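Local structure of glycosyl hydrolases family 2, sugar binding domain protein (Bacteroides uniformis str. 3978 T3 ii, 6D1P) at residues A[371-376]-A[418-423]; A[348-353]-A[359-364]; A[382-387]-A[507-512]. The protein is a beta-glucuronidase of a human gut bacterium that probably hydrolyses O-glycosyl bonds of glucuronide substrates. One frame throughout, in Å; residues are numbered along the deposited sequence.

Interaction 1: A[371-376]-A[418-423]; sequences IILRLC and PSVILW
Leu373 turns CG anti to its carbonyl carbon (chi1 -79°), and Val420 sets CG2 likewise. Each of the two thus carries a methyl into the gap between helix and strand. Leu373 CD1 meets Val420 CG2 at 3.6 Å. The side chains meet at a slant, one methyl from each, not along their lengths. The second methyl of Val420 is used within its own segment. CG1 lies 3.5 Å above the ring plane of Trp423, offset toward the rim. Val420 thus touches the leucine with one methyl and the indole with the other.

Both segments belong to the TIM barrel domain. Helix 370-379 is one of the outer helices, and strand 420-432 is part of the barrel wall.

The other half of the contact is Cys376 against Ser419, whose CA atoms are 6.0 Å apart. Cys376 CB approaches Ser419 OG to 3.6 Å and Ser419 CB to 3.8 Å. This is plain van der Waals packing. The serine hydroxyl stands between its own backbone N and carbonyl carbon (chi1 64°). From there OG bonds to Asp377 OD1, on the residue after Cys376, which ties the loop before the strand to the helix.

The helix also rests on strand 382-386, the neighbour of 420-432, through Leu373 on Glu385 and Cys376 on Val383. All four touching residues are buried. Trp423 extends the apolar layer to helix 397-414, where it packs on Met410 and Ile411, while its NE1 bonds to Asp458 OD2.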
loop_
_atom_site.group_PDB
_atom_site.type_symbol
_atom_site.label_atom_id
_atom_site.label_comp_id
_atom_site.label_asym_id
_atom_site.label_seq_id
_atom_site.Cartn_x
_atom_site.Cartn_y
_atom_site.Cartn_z
ATOM N N ILE A 371 8.322 -16.612 24.843
ATOM C CA ILE A 371 7.179 -16.653 25.748
ATOM C C ILE A 371 6.398 -17.940 25.558
ATOM O O ILE A 371 5.877 -18.515 26.522
ATOM C CB ILE A 371 6.285 -15.416 25.537
ATOM C CG1 ILE A 371 7.114 -14.150 25.726
ATOM C CG2 ILE A 371 5.127 -15.423 26.506
ATOM C CD1 ILE A 371 6.440 -12.897 25.250
ATOM N N ILE A 372 6.304 -18.415 24.315
ATOM C CA ILE A 372 5.583 -19.659 24.060
ATOM C C ILE A 372 6.337 -20.844 24.649
ATOM O O ILE A 372 5.736 -21.760 25.223
ATOM C CB ILE A 372 5.355 -19.831 22.550
ATOM C CG1 ILE A 372 4.579 -18.625 21.980
ATOM C CG2 ILE A 372 4.681 -21.167 22.274
ATOM C CD1 ILE A 372 3.147 -18.589 22.374
ATOM N N LEU A 373 7.665 -20.838 24.516
ATOM C CA LEU A 373 8.480 -21.919 25.060
ATOM C C LEU A 373 8.353 -21.981 26.576
ATOM O O LEU A 373 8.129 -23.056 27.149
ATOM C CB LEU A 373 9.939 -21.722 24.637
ATOM C CG LEU A 373 10.338 -22.126 23.212
ATOM C CD1 LEU A 373 10.364 -23.635 23.145
ATOM C CD2 LEU A 373 9.424 -21.551 22.091
ATOM N N ARG A 374 8.482 -20.828 27.243
ATOM C CA ARG A 374 8.277 -20.793 28.687
ATOM C C ARG A 374 6.895 -21.313 29.058
ATOM O O ARG A 374 6.755 -22.098 30.001
ATOM C CB ARG A 374 8.480 -19.377 29.216
ATOM C CG ARG A 374 9.921 -18.942 29.236
ATOM C CD ARG A 374 10.034 -17.431 29.342
ATOM N NE ARG A 374 10.931 -16.933 28.309
ATOM C CZ ARG A 374 10.896 -15.710 27.796
ATOM N NH1 ARG A 374 9.993 -14.823 28.221
ATOM N NH2 ARG A 374 11.764 -15.388 26.843
ATOM N N LEU A 375 5.863 -20.920 28.306
ATOM C CA LEU A 375 4.525 -21.434 28.595
ATOM C C LEU A 375 4.438 -22.950 28.412
ATOM O O LEU A 375 3.729 -23.631 29.164
ATOM C CB LEU A 375 3.494 -20.715 27.725
ATOM C CG LEU A 375 3.169 -19.287 28.194
ATOM C CD1 LEU A 375 2.604 -18.424 27.038
ATOM C CD2 LEU A 375 2.214 -19.306 29.394
ATOM N N CYS A 376 5.149 -23.499 27.434
ATOM C CA CYS A 376 5.144 -24.946 27.254
ATOM C C CYS A 376 5.873 -25.633 28.406
ATOM O O CYS A 376 5.379 -26.614 28.973
ATOM C CB CYS A 376 5.772 -25.297 25.899
ATOM S SG CYS A 376 4.727 -24.811 24.486
ATOM N N PRO A 418 12.972 -27.812 28.694
ATOM C CA PRO A 418 12.663 -29.246 28.721
ATOM C C PRO A 418 11.504 -29.615 27.823
ATOM O O PRO A 418 11.427 -30.773 27.395
ATOM C CB PRO A 418 12.344 -29.511 30.198
ATOM C CG PRO A 418 11.877 -28.192 30.713
ATOM C CD PRO A 418 12.691 -27.159 29.981
ATOM N N SER A 419 10.607 -28.671 27.499
ATOM C CA SER A 419 9.460 -29.013 26.665
ATOM C C SER A 419 9.870 -29.487 25.275
ATOM O O SER A 419 9.099 -30.204 24.626
ATOM C CB SER A 419 8.499 -27.820 26.553
ATOM O OG SER A 419 9.109 -26.724 25.891
ATOM N N VAL A 420 11.062 -29.128 24.814
ATOM C CA VAL A 420 11.457 -29.363 23.429
ATOM C C VAL A 420 12.095 -30.739 23.298
ATOM O O VAL A 420 13.122 -31.022 23.923
ATOM C CB VAL A 420 12.424 -28.279 22.934
ATOM C CG1 VAL A 420 12.979 -28.677 21.583
ATOM C CG2 VAL A 420 11.707 -26.916 22.859
ATOM N N ILE A 421 11.511 -31.576 22.450
ATOM C CA ILE A 421 12.092 -32.873 22.148
ATOM C C ILE A 421 12.449 -33.041 20.677
ATOM O O ILE A 421 13.229 -33.948 20.347
ATOM C CB ILE A 421 11.156 -34.010 22.603
ATOM C CG1 ILE A 421 9.787 -33.839 21.972
ATOM C CG2 ILE A 421 11.004 -33.993 24.093
ATOM C CD1 ILE A 421 8.905 -35.000 22.157
ATOM N N LEU A 422 11.938 -32.208 19.770
ATOM C CA LEU A 422 12.194 -32.391 18.353
ATOM C C LEU A 422 12.611 -31.077 17.722
ATOM O O LEU A 422 11.903 -30.075 17.851
ATOM C CB LEU A 422 10.969 -32.954 17.629
ATOM C CG LEU A 422 10.656 -34.422 17.924
ATOM C CD1 LEU A 422 9.286 -34.795 17.403
ATOM C CD2 LEU A 422 11.727 -35.358 17.361
ATOM N N TRP A 423 13.774 -31.086 17.067
ATOM C CA TRP A 423 14.174 -30.029 16.148
ATOM C C TRP A 423 13.773 -30.443 14.739
ATOM O O TRP A 423 14.261 -31.459 14.228
ATOM C CB TRP A 423 15.678 -29.783 16.195
ATOM C CG TRP A 423 16.264 -29.420 17.527
ATOM C CD1 TRP A 423 17.323 -30.024 18.140
ATOM C CD2 TRP A 423 15.856 -28.353 18.395
ATOM N NE1 TRP A 423 17.594 -29.404 19.337
ATOM C CE2 TRP A 423 16.710 -28.374 19.514
ATOM C CE3 TRP A 423 14.855 -27.378 18.331
ATOM C CZ2 TRP A 423 16.581 -27.471 20.571
ATOM C CZ3 TRP A 423 14.735 -26.475 19.369
ATOM C CH2 TRP A 423 15.594 -26.521 20.472
#

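Interaction 2: A[348-353]-A[359-364]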
loop_
_atom_site.group_PDB
_atom_site.type_symbol
_atom_site.label_atom_id
_atom_site.label_comp_id
_atom_site.label_asym_id
_atom_site.label_seq_id
_atom_site.Cartn_x
_atom_site.Cartn_y
_atom_site.Cartn_z
ATOM N N THR A 348 -3.304 -16.481 27.400
ATOM C CA THR A 348 -4.683 -16.891 27.184
ATOM C C THR A 348 -4.764 -18.082 26.237
ATOM O O THR A 348 -5.494 -19.047 26.495
ATOM C CB THR A 348 -5.485 -15.709 26.633
ATOM O OG1 THR A 348 -5.569 -14.690 27.633
ATOM C CG2 THR A 348 -6.884 -16.155 26.233
ATOM N N GLU A 349 -4.000 -18.031 25.135
ATOM C CA GLU A 349 -4.124 -19.053 24.098
ATOM C C GLU A 349 -3.503 -20.367 24.541
ATOM O O GLU A 349 -4.100 -21.438 24.372
ATOM C CB GLU A 349 -3.485 -18.562 22.800
ATOM C CG GLU A 349 -3.303 -19.637 21.728
ATOM C CD GLU A 349 -2.517 -19.109 20.519
ATOM O OE1 GLU A 349 -2.142 -17.901 20.550
ATOM O OE2 GLU A 349 -2.267 -19.887 19.558
ATOM N N MET A 350 -2.299 -20.310 25.103
ATOM C CA MET A 350 -1.655 -21.537 25.567
ATOM C C MET A 350 -2.495 -22.224 26.645
ATOM O O MET A 350 -2.675 -23.449 26.612
ATOM C CB MET A 350 -0.239 -21.231 26.061
ATOM C CG MET A 350 0.670 -20.615 24.993
ATOM S SD MET A 350 0.693 -21.553 23.444
ATOM C CE MET A 350 1.346 -23.122 24.000
ATOM N N GLN A 351 -3.074 -21.447 27.570
ATOM C CA GLN A 351 -4.004 -22.032 28.539
ATOM C C GLN A 351 -5.176 -22.707 27.842
ATOM O O GLN A 351 -5.585 -23.805 28.234
ATOM C CB GLN A 351 -4.516 -20.968 29.519
ATOM C CG GLN A 351 -3.782 -20.954 30.850
ATOM C CD GLN A 351 -4.241 -19.835 31.777
ATOM O OE1 GLN A 351 -5.432 -19.730 32.114
ATOM N NE2 GLN A 351 -3.291 -18.993 32.206
ATOM N N GLN A 352 -5.730 -22.072 26.811
ATOM C CA GLN A 352 -6.851 -22.676 26.102
ATOM C C GLN A 352 -6.457 -24.024 25.509
ATOM O O GLN A 352 -7.259 -24.972 25.489
ATOM C CB GLN A 352 -7.330 -21.725 25.007
ATOM C CG GLN A 352 -8.813 -21.800 24.667
ATOM C CD GLN A 352 -9.195 -20.794 23.568
ATOM O OE1 GLN A 352 -8.323 -20.255 22.890
ATOM N NE2 GLN A 352 -10.490 -20.551 23.390
ATOM N N ILE A 353 -5.216 -24.123 25.030
ATOM C CA ILE A 353 -4.711 -25.365 24.460
ATOM C C ILE A 353 -4.541 -26.412 25.554
ATOM O O ILE A 353 -5.040 -27.541 25.439
ATOM C CB ILE A 353 -3.389 -25.100 23.711
ATOM C CG1 ILE A 353 -3.646 -24.179 22.512
ATOM C CG2 ILE A 353 -2.720 -26.407 23.309
ATOM C CD1 ILE A 353 -2.446 -23.893 21.666
ATOM N N ASN A 359 -1.054 -32.389 24.942
ATOM C CA ASN A 359 0.202 -32.442 25.676
ATOM C C ASN A 359 1.395 -32.162 24.774
ATOM O O ASN A 359 2.536 -32.284 25.223
ATOM C CB ASN A 359 0.372 -33.797 26.399
ATOM C CG ASN A 359 0.368 -35.008 25.448
ATOM O OD1 ASN A 359 0.515 -34.885 24.229
ATOM N ND2 ASN A 359 0.217 -36.198 26.027
ATOM N N PHE A 360 1.155 -31.733 23.536
ATOM C CA PHE A 360 2.183 -31.710 22.516
ATOM C C PHE A 360 1.823 -30.636 21.498
ATOM O O PHE A 360 0.652 -30.474 21.150
ATOM C CB PHE A 360 2.278 -33.098 21.860
ATOM C CG PHE A 360 3.434 -33.261 20.908
ATOM C CD1 PHE A 360 4.666 -32.694 21.180
ATOM C CD2 PHE A 360 3.290 -34.020 19.757
ATOM C CE1 PHE A 360 5.740 -32.862 20.309
ATOM C CE2 PHE A 360 4.355 -34.194 18.884
ATOM C CZ PHE A 360 5.580 -33.609 19.156
ATOM N N ILE A 361 2.821 -29.902 21.020
ATOM C CA ILE A 361 2.545 -28.874 20.031
ATOM C C ILE A 361 3.750 -28.719 19.110
ATOM O O ILE A 361 4.905 -28.742 19.555
ATOM C CB ILE A 361 2.161 -27.544 20.713
ATOM C CG1 ILE A 361 1.737 -26.501 19.665
ATOM C CG2 ILE A 361 3.299 -27.046 21.618
ATOM C CD1 ILE A 361 1.087 -25.258 20.286
ATOM N N ARG A 362 3.463 -28.588 17.817
ATOM C CA ARG A 362 4.432 -28.164 16.816
ATOM C C ARG A 362 4.190 -26.688 16.513
ATOM O O ARG A 362 3.075 -26.300 16.162
ATOM C CB ARG A 362 4.309 -29.017 15.550
ATOM C CG ARG A 362 5.225 -28.624 14.383
ATOM C CD ARG A 362 5.166 -29.715 13.310
ATOM N NE ARG A 362 5.737 -29.344 12.008
ATOM C CZ ARG A 362 5.048 -29.318 10.869
ATOM N NH1 ARG A 362 3.742 -29.596 10.854
ATOM N NH2 ARG A 362 5.665 -29.010 9.741
ATOM N N LEU A 363 5.238 -25.877 16.644
ATOM C CA LEU A 363 5.110 -24.417 16.669
ATOM C C LEU A 363 5.164 -23.821 15.256
ATOM O O LEU A 363 6.023 -23.000 14.929
ATOM C CB LEU A 363 6.200 -23.820 17.555
ATOM C CG LEU A 363 6.189 -24.278 19.022
ATOM C CD1 LEU A 363 7.333 -23.640 19.795
ATOM C CD2 LEU A 363 4.849 -23.956 19.682
ATOM N N GLY A 364 4.191 -24.207 14.436
ATOM C CA GLY A 364 4.181 -23.724 13.077
ATOM C C GLY A 364 5.438 -24.165 12.351
ATOM O O GLY A 364 6.023 -25.216 12.645
#
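Glu349 OE1 takes two salt bridges, from Arg330 NH2 and Lys579 NZ, just ahead of Met350 and Ile353, the two helix residues that touch Ile361. These bridges tie helix 343-356 to parts of the chain beyond the two segments. The contact itself is wholly apolar and is made by methyl groups.

Ile361 sends out the group that both helix residues meet. Its CG1 is anti to the backbone N (chi1 -174°), and the chain stays extended beyond it, which extends CD1 out to the helix residues. Ile353 comes to it from the helix with its own CD1, and the two methyls are 4.0 Å apart. The two isoleucine side chains cross at about a right angle, so they meet at their ends and overlap little. Met350 arrives from the previous turn of the helix. Its side chain is bent at all three torsions, and CE finishes 4.3 Å from Ile361 CD1. The Ile361 methyl therefore has a neighbour from each of two successive helix turns. The surface buried is small, 100 Å² over both sides.

The next residue of the strand faces the other way. Arg362 points its guanidinium into the barrel and forms salt bridges with Glu386 and Glu512. At the strand's end Leu363 is the centre of an inverse gamma turn, with a weak bond from Gly364 N to Arg362 O of 2.9 Å.

The contact closes the beta-alpha-beta unit of strand 321-329, helix 343-356 and strand 360-362. Ile353 and Ile361 also pack on Thr328 of the first strand, and Met350 reaches across to Leu375 and Leu379 of the next helix, 370-379.

Interaction 3: A[382-387]-A[507-512]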
loop_
_atom_site.group_PDB
_atom_site.type_symbol
_atom_site.label_atom_id
_atom_site.label_comp_id
_atom_site.label_asym_id
_atom_site.label_seq_id
_atom_site.Cartn_x
_atom_site.Cartn_y
_atom_site.Cartn_z
ATOM N N LEU A 382 4.843 -30.745 25.439
ATOM C CA LEU A 382 6.021 -31.107 24.674
ATOM C C LEU A 382 6.026 -30.334 23.353
ATOM O O LEU A 382 4.972 -29.934 22.847
ATOM C CB LEU A 382 6.054 -32.618 24.444
ATOM C CG LEU A 382 6.426 -33.426 25.692
ATOM C CD1 LEU A 382 5.965 -34.849 25.564
ATOM C CD2 LEU A 382 7.921 -33.371 25.920
ATOM N N VAL A 383 7.225 -30.136 22.787
ATOM C CA VAL A 383 7.426 -29.195 21.686
ATOM C C VAL A 383 8.234 -29.818 20.552
ATOM O O VAL A 383 9.272 -30.454 20.790
ATOM C CB VAL A 383 8.121 -27.909 22.158
ATOM C CG1 VAL A 383 8.438 -27.027 20.961
ATOM C CG2 VAL A 383 7.249 -27.177 23.182
ATOM N N TRP A 384 7.743 -29.615 19.319
ATOM C CA TRP A 384 8.470 -29.778 18.065
ATOM C C TRP A 384 8.616 -28.377 17.482
ATOM O O TRP A 384 7.616 -27.712 17.202
ATOM C CB TRP A 384 7.699 -30.725 17.126
ATOM C CG TRP A 384 8.051 -30.790 15.605
ATOM C CD1 TRP A 384 8.698 -29.843 14.857
ATOM C CD2 TRP A 384 7.719 -31.856 14.682
ATOM N NE1 TRP A 384 8.802 -30.252 13.546
ATOM C CE2 TRP A 384 8.208 -31.477 13.408
ATOM C CE3 TRP A 384 7.063 -33.086 14.810
ATOM C CZ2 TRP A 384 8.062 -32.290 12.270
ATOM C CZ3 TRP A 384 6.901 -33.876 13.690
ATOM C CH2 TRP A 384 7.407 -33.485 12.431
ATOM N N GLU A 385 9.849 -27.913 17.326
ATOM C CA GLU A 385 10.105 -26.606 16.734
ATOM C C GLU A 385 11.065 -26.796 15.566
ATOM O O GLU A 385 12.060 -27.519 15.697
ATOM C CB GLU A 385 10.687 -25.641 17.779
ATOM C CG GLU A 385 10.409 -24.169 17.510
ATOM C CD GLU A 385 11.086 -23.240 18.516
ATOM O OE1 GLU A 385 10.632 -22.079 18.663
ATOM O OE2 GLU A 385 12.085 -23.663 19.158
ATOM N N GLU A 386 10.760 -26.170 14.428
ATOM C CA GLU A 386 11.511 -26.359 13.186
ATOM C C GLU A 386 11.950 -25.021 12.610
ATOM O O GLU A 386 11.392 -23.965 12.941
ATOM C CB GLU A 386 10.687 -27.096 12.116
ATOM C CG GLU A 386 9.507 -26.306 11.549
ATOM C CD GLU A 386 8.492 -27.198 10.849
ATOM O OE1 GLU A 386 8.270 -28.354 11.323
ATOM O OE2 GLU A 386 7.895 -26.743 9.846
ATOM N N ILE A 387 12.937 -25.081 11.712
ATOM C CA ILE A 387 13.363 -23.909 10.940
ATOM C C ILE A 387 12.456 -23.701 9.733
ATOM O O ILE A 387 11.844 -24.659 9.238
ATOM C CB ILE A 387 14.820 -24.026 10.473
ATOM C CG1 ILE A 387 15.065 -25.350 9.733
ATOM C CG2 ILE A 387 15.765 -23.794 11.631
ATOM C CD1 ILE A 387 16.291 -25.286 8.809
ATOM N N ARG A 507 11.140 -44.345 12.445
ATOM C CA ARG A 507 10.457 -43.715 13.570
ATOM C C ARG A 507 9.421 -42.761 13.008
ATOM O O ARG A 507 9.771 -41.807 12.296
ATOM C CB ARG A 507 11.440 -42.978 14.477
ATOM C CG ARG A 507 12.320 -43.903 15.254
ATOM C CD ARG A 507 13.444 -43.155 15.912
ATOM N NE ARG A 507 14.158 -44.012 16.856
ATOM C CZ ARG A 507 15.139 -44.853 16.522
ATOM N NH1 ARG A 507 15.533 -44.964 15.256
ATOM N NH2 ARG A 507 15.728 -45.590 17.462
ATOM N N PHE A 508 8.154 -43.024 13.324
ATOM C CA PHE A 508 7.018 -42.374 12.694
ATOM C C PHE A 508 6.340 -41.428 13.674
ATOM O O PHE A 508 6.231 -41.724 14.869
ATOM C CB PHE A 508 6.023 -43.419 12.199
ATOM C CG PHE A 508 4.719 -42.853 11.689
ATOM C CD1 PHE A 508 3.668 -42.600 12.556
ATOM C CD2 PHE A 508 4.528 -42.632 10.332
ATOM C CE1 PHE A 508 2.460 -42.112 12.089
ATOM C CE2 PHE A 508 3.324 -42.153 9.855
ATOM C CZ PHE A 508 2.284 -41.886 10.740
ATOM N N LEU A 509 5.859 -40.303 13.153
ATOM C CA LEU A 509 5.099 -39.349 13.940
ATOM C C LEU A 509 4.156 -38.656 12.978
ATOM O O LEU A 509 4.606 -38.158 11.942
ATOM C CB LEU A 509 6.039 -38.353 14.623
ATOM C CG LEU A 509 5.441 -37.282 15.529
ATOM C CD1 LEU A 509 4.466 -37.902 16.532
ATOM C CD2 LEU A 509 6.564 -36.545 16.248
ATOM N N HIS A 510 2.861 -38.657 13.271
ATOM C CA HIS A 510 1.910 -38.096 12.318
ATOM C C HIS A 510 1.745 -36.598 12.588
ATOM O O HIS A 510 1.002 -36.190 13.479
ATOM C CB HIS A 510 0.579 -38.830 12.361
ATOM C CG HIS A 510 -0.394 -38.341 11.337
ATOM N ND1 HIS A 510 -1.518 -39.051 10.976
ATOM C CD2 HIS A 510 -0.417 -37.201 10.602
ATOM C CE1 HIS A 510 -2.190 -38.373 10.063
ATOM N NE2 HIS A 510 -1.548 -37.243 9.823
ATOM N N ALA A 511 2.429 -35.776 11.804
ATOM C CA ALA A 511 2.287 -34.323 11.877
ATOM C C ALA A 511 1.331 -33.866 10.784
ATOM O O ALA A 511 1.591 -34.101 9.596
ATOM C CB ALA A 511 3.638 -33.623 11.729
ATOM N N GLU A 512 0.219 -33.252 11.206
ATOM C CA GLU A 512 -0.797 -32.572 10.403
ATOM C C GLU A 512 -1.884 -33.544 9.973
ATOM O O GLU A 512 -1.606 -34.535 9.295
ATOM C CB GLU A 512 -0.202 -31.854 9.172
ATOM C CG GLU A 512 0.806 -30.779 9.519
ATOM C CD GLU A 512 1.133 -29.842 8.334
ATOM O OE1 GLU A 512 0.289 -29.695 7.423
ATOM O OE2 GLU A 512 2.253 -29.277 8.312
#
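Trp384 brings the CE3, CZ3 and CH2 atoms of its indole up to Leu509 and Ala511, across the inside of the TIM barrel. Strands 382-386 and 510-511 are not neighbours in the barrel sheet. Their closest CA atoms, those of Trp384 and Ala511, are 9.9 Å apart, and the indole spans much of that gap.

CG of Trp384 is anti to the backbone N (chi1 164°), which carries the ring across to Leu509 and Ala511. Leu509 CD2 comes within 3.7 Å of Trp384 CZ3 and is nearly as close to CE3. Ala511 CB sits 3.8 Å from Trp384 CZ3 and equally near CH2. Both methyls approach the indole obliquely. The indole and the leucine side chain run alongside each other, pointing opposite ways. Leu509 and Ala511 are two residues apart on an extended chain and turn to the same side, whereas His510 between them points away. Replacing Trp384 by an alanine would probably open a gap in front of Leu509 and Ala511 and leave both methyls without this partner.

Other strands border the packing. Phe360 and Arg362 of strand 360-362 touch Trp384, and Leu422 of strand 420-432 touches Leu509. Arg362 also touches Ala511. Glu386 is the last residue of strand 382-386, at the C-terminal side of the barrel, where TIM-barrel enzymes carry their active sites. Glu512 OE1 binds a glycerol, probably from the crystallisation liquor.

Glu386 CB lies at the edge of the Trp384 ring, in its plane. Trp384 NE1 gives a weak, bent hydrogen bond to Glu386 OE1, 3.0 Å long with an N-H...O angle of 128°.

In the fold
All three contacts lie in the TIM barrel domain, with centres about 10 to 14 Å apart. Interaction 2 comes first along the chain and closes before the others open. Interactions 1 and 3 alternate their segments. Strands 360-362, 382-386 and 420-432 stand side by side and parallel in one sheet, so each interaction shares a strand or its neighbour with the others. Interactions 1 and 2 join outer helices to the sheet and touch where Leu373 CD2 meets Leu363 CD1. Interaction 3 lies inside the barrel. Backbone bonds from strand 382-386 to both neighbours link it to the other two. Together they pack the barrel wall from outside and inside.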